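Local coordinates for protein carbohydrate binding module E1 (PDB 5KLF) that binds beta-glucose units and is probably a non-catalytic module that attaches to beta-glucan polysaccharides, at residues 31-36 with 92-97; 12-17 with 27-32. One frame throughout, in Å; residues are numbered along the deposited sequence.

Overall arrangement
From the N terminus, residues 12-17 come first; the nine residues that follow include strand 23-25 of the opposite sheet, and interaction 2 closes this short loop by setting 12-17 beside 27-32. Strand 30-35 then runs on through 31-36, so interaction 1 begins where interaction 2 ends, and the two share Ile31 and Lys32. Interaction 1 closes a much longer loop of 55 residues, bringing the C-terminal strand 90-96 over strand 30-35. The loops follow one another along the chain and neither nests in the other. Interaction 2 joins neighbours within one sheet, whereas interaction 1 ties that sheet to its partner. Their centres lie about 12 Å apart, and Tyr33 CD1 packs 3.4 Å from Ala17 O.

Interaction 1 (31-36 with 92-97); sequences IKYNKS and VKFDNW. With BGC (beta-D-glucopyranose), chain B; BGC (beta-D-glucopyranose), chain C.
Tyr33 and Phe94 reach from facing strands in opposing directions, their side chains passing alongside, with the ring planes oblique. The close contact is a CH-pi one: Phe94 CB sits 3.8 Å from the centroid of the Tyr33 ring and only 6° off its normal. With CG anti to the backbone N (chi1 -178°), Tyr33 extends far enough across for its OH to donate to Asn96 OD1 at 2.7 Å, in the plane of the amide carbonyl. Strands 31-35 and 92-96 approach to 8.0 Å between axes and run 18° from parallel, the geometry of two sheets packed face to face in a beta-sandwich, with Ile31 CD1 extending the apolar layer to Phe94 CZ at 4.2 Å. Asn96 OD1 is gripped a second time by water 1, which donates at 2.7 Å and also links Asn34 O and Ser36 N. Alongside, the methylenes of Lys35 pass Asn96, CD lying 3.7 Å from Asn96 CB, before the chain bends and carries NZ away to Asn76 and Gly38 O. Away from Tyr33, Lys93 and the C-terminal Trp97 reach the sugars: Lys93 NZ donates to O2 of the chain C glucose at 2.9 Å, and one face of the Trp97 ring is covered by the chain B glucose, whose C1 lies over the ring centre.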
loop_
_atom_site.group_PDB
_atom_site.type_symbol
_atom_site.label_atom_id
_atom_site.label_comp_id
_atom_site.label_asym_id
_atom_site.label_seq_id
_atom_site.Cartn_x
_atom_site.Cartn_y
_atom_site.Cartn_z
ATOM N N ILE A 31 -5.691 0.924 3.640
ATOM C CA ILE A 31 -5.486 -0.523 3.619
ATOM C C ILE A 31 -4.689 -0.945 4.851
ATOM O O ILE A 31 -3.655 -0.337 5.171
ATOM C CB ILE A 31 -4.793 -0.915 2.308
ATOM C CG1 ILE A 31 -5.719 -0.536 1.130
ATOM C CG2 ILE A 31 -4.437 -2.428 2.286
ATOM C CD1 ILE A 31 -4.934 0.033 0.033
ATOM N N LYS A 32 -5.206 -1.943 5.584
ATOM C CA LYS A 32 -4.453 -2.544 6.683
ATOM C C LYS A 32 -3.534 -3.630 6.120
ATOM O O LYS A 32 -3.958 -4.434 5.284
ATOM C CB LYS A 32 -5.396 -3.156 7.713
ATOM C CG LYS A 32 -4.672 -3.871 8.831
ATOM C CD LYS A 32 -5.664 -4.329 9.896
ATOM C CE LYS A 32 -4.935 -5.167 10.993
ATOM N NZ LYS A 32 -5.950 -5.619 11.985
ATOM N N TYR A 33 -2.284 -3.656 6.578
ATOM C CA TYR A 33 -1.352 -4.709 6.170
ATOM C C TYR A 33 -0.425 -5.018 7.329
ATOM O O TYR A 33 0.215 -4.112 7.864
ATOM C CB TYR A 33 -0.502 -4.289 4.961
ATOM C CG TYR A 33 0.427 -5.404 4.527
ATOM C CD1 TYR A 33 -0.100 -6.616 4.077
ATOM C CD2 TYR A 33 1.809 -5.272 4.605
ATOM C CE1 TYR A 33 0.738 -7.666 3.679
ATOM C CE2 TYR A 33 2.675 -6.331 4.195
ATOM C CZ TYR A 33 2.115 -7.516 3.736
ATOM O OH TYR A 33 2.908 -8.577 3.334
ATOM N N ASN A 34 -0.349 -6.288 7.720
ATOM C CA ASN A 34 0.558 -6.658 8.792
ATOM C C ASN A 34 1.854 -7.124 8.151
ATOM O O ASN A 34 1.851 -8.087 7.371
ATOM C CB ASN A 34 -0.039 -7.751 9.675
ATOM C CG ASN A 34 0.868 -8.118 10.803
ATOM O OD1 ASN A 34 1.792 -8.928 10.636
ATOM N ND2 ASN A 34 0.608 -7.542 11.979
ATOM N N LYS A 35 2.950 -6.409 8.433
ATOM C CA LYS A 35 4.288 -6.810 7.988
ATOM C C LYS A 35 5.003 -7.496 9.140
ATOM O O LYS A 35 5.389 -6.846 10.117
ATOM C CB LYS A 35 5.111 -5.615 7.515
ATOM C CG LYS A 35 6.606 -5.979 7.327
ATOM C CD LYS A 35 7.215 -5.039 6.334
ATOM C CE LYS A 35 7.716 -3.763 6.982
ATOM N NZ LYS A 35 8.707 -3.969 8.062
ATOM N N SER A 36 5.229 -8.801 9.007
ATOM C CA SER A 36 5.787 -9.551 10.122
ATOM C C SER A 36 7.279 -9.307 10.283
ATOM O O SER A 36 7.797 -9.412 11.394
ATOM C CB SER A 36 5.526 -11.040 9.925
ATOM O OG SER A 36 6.192 -11.471 8.759
ATOM N N VAL A 92 -3.234 -4.376 -7.053
ATOM C CA VAL A 92 -1.997 -4.134 -6.328
ATOM C C VAL A 92 -1.802 -5.268 -5.345
ATOM O O VAL A 92 -2.781 -5.889 -4.904
ATOM C CB VAL A 92 -2.051 -2.767 -5.594
ATOM C CG1 VAL A 92 -3.097 -2.794 -4.483
ATOM C CG2 VAL A 92 -0.677 -2.339 -5.046
ATOM N N LYS A 93 -0.535 -5.539 -4.985
ATOM C CA LYS A 93 -0.269 -6.407 -3.846
ATOM C C LYS A 93 0.779 -5.787 -2.944
ATOM O O LYS A 93 1.677 -5.054 -3.383
ATOM C CB LYS A 93 0.162 -7.811 -4.234
ATOM C CG LYS A 93 1.140 -7.923 -5.303
ATOM C CD LYS A 93 0.992 -9.365 -5.874
ATOM C CE LYS A 93 2.237 -9.898 -6.435
ATOM N NZ LYS A 93 1.920 -11.256 -6.986
ATOM N N PHE A 94 0.620 -6.074 -1.664
ATOM C CA PHE A 94 1.601 -5.770 -0.627
ATOM C C PHE A 94 2.316 -7.056 -0.245
ATOM O O PHE A 94 1.695 -8.130 -0.167
ATOM C CB PHE A 94 0.922 -5.168 0.601
ATOM C CG PHE A 94 0.255 -3.838 0.317
ATOM C CD1 PHE A 94 -0.703 -3.715 -0.655
ATOM C CD2 PHE A 94 0.621 -2.700 1.003
ATOM C CE1 PHE A 94 -1.290 -2.485 -0.951
ATOM C CE2 PHE A 94 0.013 -1.464 0.698
ATOM C CZ PHE A 94 -0.949 -1.380 -0.250
ATOM N N ASP A 95 3.621 -6.946 -0.009
ATOM C CA ASP A 95 4.438 -8.096 0.361
ATOM C C ASP A 95 5.585 -7.601 1.237
ATOM O O ASP A 95 5.726 -6.402 1.503
ATOM C CB ASP A 95 4.964 -8.840 -0.890
ATOM C CG ASP A 95 5.148 -10.338 -0.664
ATOM O OD1 ASP A 95 5.552 -10.771 0.442
ATOM O OD2 ASP A 95 4.865 -11.096 -1.624
ATOM N N ASN A 96 6.401 -8.541 1.712
ATOM C CA ASN A 96 7.568 -8.147 2.483
ATOM C C ASN A 96 8.597 -9.255 2.358
ATOM O O ASN A 96 8.239 -10.439 2.356
ATOM C CB ASN A 96 7.238 -7.876 3.969
ATOM C CG ASN A 96 6.505 -9.044 4.637
ATOM O OD1 ASN A 96 5.269 -9.176 4.518
ATOM N ND2 ASN A 96 7.263 -9.899 5.354
ATOM N N TRP A 97 9.864 -8.861 2.246
ATOM C CA TRP A 97 10.965 -9.826 2.230
ATOM C C TRP A 97 12.278 -9.126 2.542
ATOM O O TRP A 97 12.297 -7.916 2.787
ATOM C CB TRP A 97 11.032 -10.546 0.891
ATOM C CG TRP A 97 11.235 -9.632 -0.300
ATOM C CD1 TRP A 97 12.366 -8.920 -0.605
ATOM C CD2 TRP A 97 10.299 -9.381 -1.359
ATOM N NE1 TRP A 97 12.180 -8.225 -1.780
ATOM C CE2 TRP A 97 10.921 -8.498 -2.263
ATOM C CE3 TRP A 97 8.993 -9.822 -1.630
ATOM C CZ2 TRP A 97 10.282 -8.030 -3.410
ATOM C CZ3 TRP A 97 8.356 -9.356 -2.760
ATOM C CH2 TRP A 97 9.005 -8.472 -3.647
ATOM O OXT TRP A 97 13.341 -9.766 2.570
HETATM C C2 BGC B . 11.059 -13.337 -3.315
HETATM C C3 BGC B . 11.628 -13.120 -1.919
HETATM C C4 BGC B . 13.105 -12.695 -2.008
HETATM C C5 BGC B . 13.173 -11.438 -2.917
HETATM C C6 BGC B . 14.637 -11.103 -3.233
HETATM C C1 BGC B . 11.185 -12.017 -4.102
HETATM O O2 BGC B . 9.699 -13.653 -3.181
HETATM O O3 BGC B . 11.505 -14.322 -1.208
HETATM O O4 BGC B . 13.526 -12.369 -0.700
HETATM O O5 BGC B . 12.553 -11.703 -4.176
HETATM O O6 BGC B . 14.699 -10.205 -4.277
HETATM C C2 BGC C . 4.112 -11.151 -10.268
HETATM C C3 BGC C . 5.205 -10.668 -9.289
HETATM C C4 BGC C . 6.590 -10.766 -9.986
HETATM C C5 BGC C . 6.504 -9.956 -11.298
HETATM C C6 BGC C . 7.781 -10.100 -12.122
HETATM C C1 BGC C . 4.217 -10.297 -11.562
HETATM O O2 BGC C . 2.867 -10.907 -9.688
HETATM O O3 BGC C . 5.142 -11.505 -8.157
HETATM O O4 BGC C . 7.514 -10.164 -9.132
HETATM O O5 BGC C . 5.486 -10.484 -12.109
HETATM O O6 BGC C . 7.576 -9.437 -13.334
HETATM O O HOH W 1 3.900 -10.090 6.601
#

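Interaction 2 (12-17 with 27-32); sequences NFNKTA and AGDCIK
Asn14 and Asp29 are brought together by their first torsions: Asn14 holds CG between its backbone N and carbonyl carbon (chi1 68°), while Asp29 swings CG beside its own N, opposite the carbonyl carbon (chi1 -81°). Their groups meet just ahead of the point where a short edge strand, 15-16, joins strand 30-35 in parallel at the border of a beta-sandwich sheet. Lys15 pairs with Ile31 and Thr16 with Lys32, and the register is fixed by Lys32 N to Lys15 O at 2.9 Å and Ala17 N to Lys32 O at 2.8 Å. Just before the paired residues, the Asn14 side chain stands in for a backbone partner: its OD1 accepts Cys30 N at 2.9 Å, nearly straight at the hydrogen (171°) although the donor lies above the carbonyl plane, while Asn14 N donates to Cys30 O. The same amide turns ND2, in its own plane, to Asp29 OD1 at 3.0 Å, striking the carboxylate from above its plane. On the syn side of the other oxygen, but tilted out of the carboxylate plane, Lys15 NZ forms a salt bridge to Asp29 OD2 at 2.6 Å, its chain extended beyond CG; Ser24 O holds the same NZ, and Val26 N donates to OD2. With an alanine in place of Asp29, the Lys15 ammonium is likely to lose its counter-charge and Asn14 ND2 its acceptor, leaving that amide held through OD1. On the opposite face from Lys15 and Ile31, the extended Lys32 chain lies over one face of the Phe13 ring, CD standing 4.1 Å from the ring centroid in a CH-pi contact. Phe13 CB also rests against Cys30 SG, which is tied to Cys8 by a disulfide. Past the last backbone bond, Ala17 CB packs 3.7 Å from Ile31 CG2.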
loop_
_atom_site.group_PDB
_atom_site.type_symbol
_atom_site.label_atom_id
_atom_site.label_comp_id
_atom_site.label_asym_id
_atom_site.label_seq_id
_atom_site.Cartn_x
_atom_site.Cartn_y
_atom_site.Cartn_z
ATOM N N ASN A 12 -10.437 3.318 10.712
ATOM C CA ASN A 12 -11.275 3.512 9.538
ATOM C C ASN A 12 -10.667 2.898 8.266
ATOM O O ASN A 12 -10.922 3.394 7.153
ATOM C CB ASN A 12 -11.601 5.027 9.354
ATOM C CG ASN A 12 -10.367 5.894 9.039
ATOM O OD1 ASN A 12 -9.254 5.404 8.944
ATOM N ND2 ASN A 12 -10.609 7.200 8.788
ATOM N N PHE A 13 -9.892 1.815 8.403
ATOM C CA PHE A 13 -9.399 1.127 7.208
ATOM C C PHE A 13 -10.543 0.351 6.542
ATOM O O PHE A 13 -11.408 -0.227 7.217
ATOM C CB PHE A 13 -8.239 0.189 7.555
ATOM C CG PHE A 13 -8.626 -0.946 8.484
ATOM C CD1 PHE A 13 -8.638 -0.762 9.877
ATOM C CD2 PHE A 13 -8.967 -2.193 7.967
ATOM C CE1 PHE A 13 -8.987 -1.823 10.755
ATOM C CE2 PHE A 13 -9.328 -3.255 8.820
ATOM C CZ PHE A 13 -9.345 -3.065 10.213
ATOM N N ASN A 14 -10.578 0.363 5.212
ATOM C CA ASN A 14 -11.717 -0.210 4.515
ATOM C C ASN A 14 -11.374 -1.493 3.792
ATOM O O ASN A 14 -12.282 -2.152 3.246
ATOM C CB ASN A 14 -12.351 0.819 3.533
ATOM C CG ASN A 14 -11.457 1.168 2.346
ATOM O OD1 ASN A 14 -10.227 1.143 2.443
ATOM N ND2 ASN A 14 -12.091 1.541 1.211
ATOM N N LYS A 15 -10.088 -1.854 3.746
ATOM C CA LYS A 15 -9.648 -3.087 3.114
ATOM C C LYS A 15 -8.484 -3.646 3.914
ATOM O O LYS A 15 -7.749 -2.898 4.570
ATOM C CB LYS A 15 -9.195 -2.852 1.667
ATOM C CG LYS A 15 -10.345 -2.406 0.745
ATOM C CD LYS A 15 -9.858 -2.152 -0.705
ATOM C CE LYS A 15 -11.070 -1.718 -1.535
ATOM N NZ LYS A 15 -10.694 -1.262 -2.915
ATOM N N THR A 16 -8.300 -4.956 3.839
ATOM C CA THR A 16 -7.161 -5.601 4.494
ATOM C C THR A 16 -6.397 -6.381 3.432
ATOM O O THR A 16 -6.985 -7.208 2.735
ATOM C CB THR A 16 -7.592 -6.537 5.636
ATOM O OG1 THR A 16 -8.341 -5.814 6.644
ATOM C CG2 THR A 16 -6.345 -7.153 6.332
ATOM N N ALA A 17 -5.099 -6.111 3.295
ATOM C CA ALA A 17 -4.273 -6.811 2.314
ATOM C C ALA A 17 -3.660 -8.068 2.925
ATOM O O ALA A 17 -3.218 -8.065 4.074
ATOM C CB ALA A 17 -3.159 -5.893 1.772
ATOM N N ALA A 27 -7.963 5.137 -5.429
ATOM C CA ALA A 27 -7.536 6.297 -4.666
ATOM C C ALA A 27 -8.508 6.533 -3.514
ATOM O O ALA A 27 -9.724 6.471 -3.694
ATOM C CB ALA A 27 -7.472 7.534 -5.562
ATOM N N GLY A 28 -7.966 6.830 -2.332
ATOM C CA GLY A 28 -8.788 7.049 -1.156
ATOM C C GLY A 28 -8.881 5.853 -0.236
ATOM O O GLY A 28 -9.250 6.017 0.934
ATOM N N ASP A 29 -8.575 4.666 -0.742
ATOM C CA ASP A 29 -8.637 3.484 0.096
ATOM C C ASP A 29 -7.651 3.635 1.247
ATOM O O ASP A 29 -6.628 4.309 1.132
ATOM C CB ASP A 29 -8.278 2.217 -0.696
ATOM C CG ASP A 29 -9.438 1.671 -1.529
ATOM O OD1 ASP A 29 -10.622 2.059 -1.326
ATOM O OD2 ASP A 29 -9.120 0.798 -2.383
ATOM N N CYS A 30 -7.939 2.946 2.345
ATOM C CA CYS A 30 -7.073 2.930 3.524
ATOM C C CYS A 30 -6.893 1.466 3.855
ATOM O O CYS A 30 -7.844 0.830 4.305
ATOM C CB CYS A 30 -7.732 3.656 4.687
ATOM S SG CYS A 30 -6.841 3.485 6.273
ATOM N N ILE A 31 -5.691 0.924 3.640
ATOM C CA ILE A 31 -5.486 -0.523 3.619
ATOM C C ILE A 31 -4.689 -0.945 4.851
ATOM O O ILE A 31 -3.655 -0.337 5.171
ATOM C CB ILE A 31 -4.793 -0.915 2.308
ATOM C CG1 ILE A 31 -5.719 -0.536 1.130
ATOM C CG2 ILE A 31 -4.437 -2.428 2.286
ATOM C CD1 ILE A 31 -4.934 0.033 0.033
ATOM N N LYS A 32 -5.206 -1.943 5.584
ATOM C CA LYS A 32 -4.453 -2.544 6.683
ATOM C C LYS A 32 -3.534 -3.630 6.120
ATOM O O LYS A 32 -3.958 -4.434 5.284
ATOM C CB LYS A 32 -5.396 -3.156 7.713
ATOM C CG LYS A 32 -4.672 -3.871 8.831
ATOM C CD LYS A 32 -5.664 -4.329 9.896
ATOM C CE LYS A 32 -4.935 -5.167 10.993
ATOM N NZ LYS A 32 -5.950 -5.619 11.985
#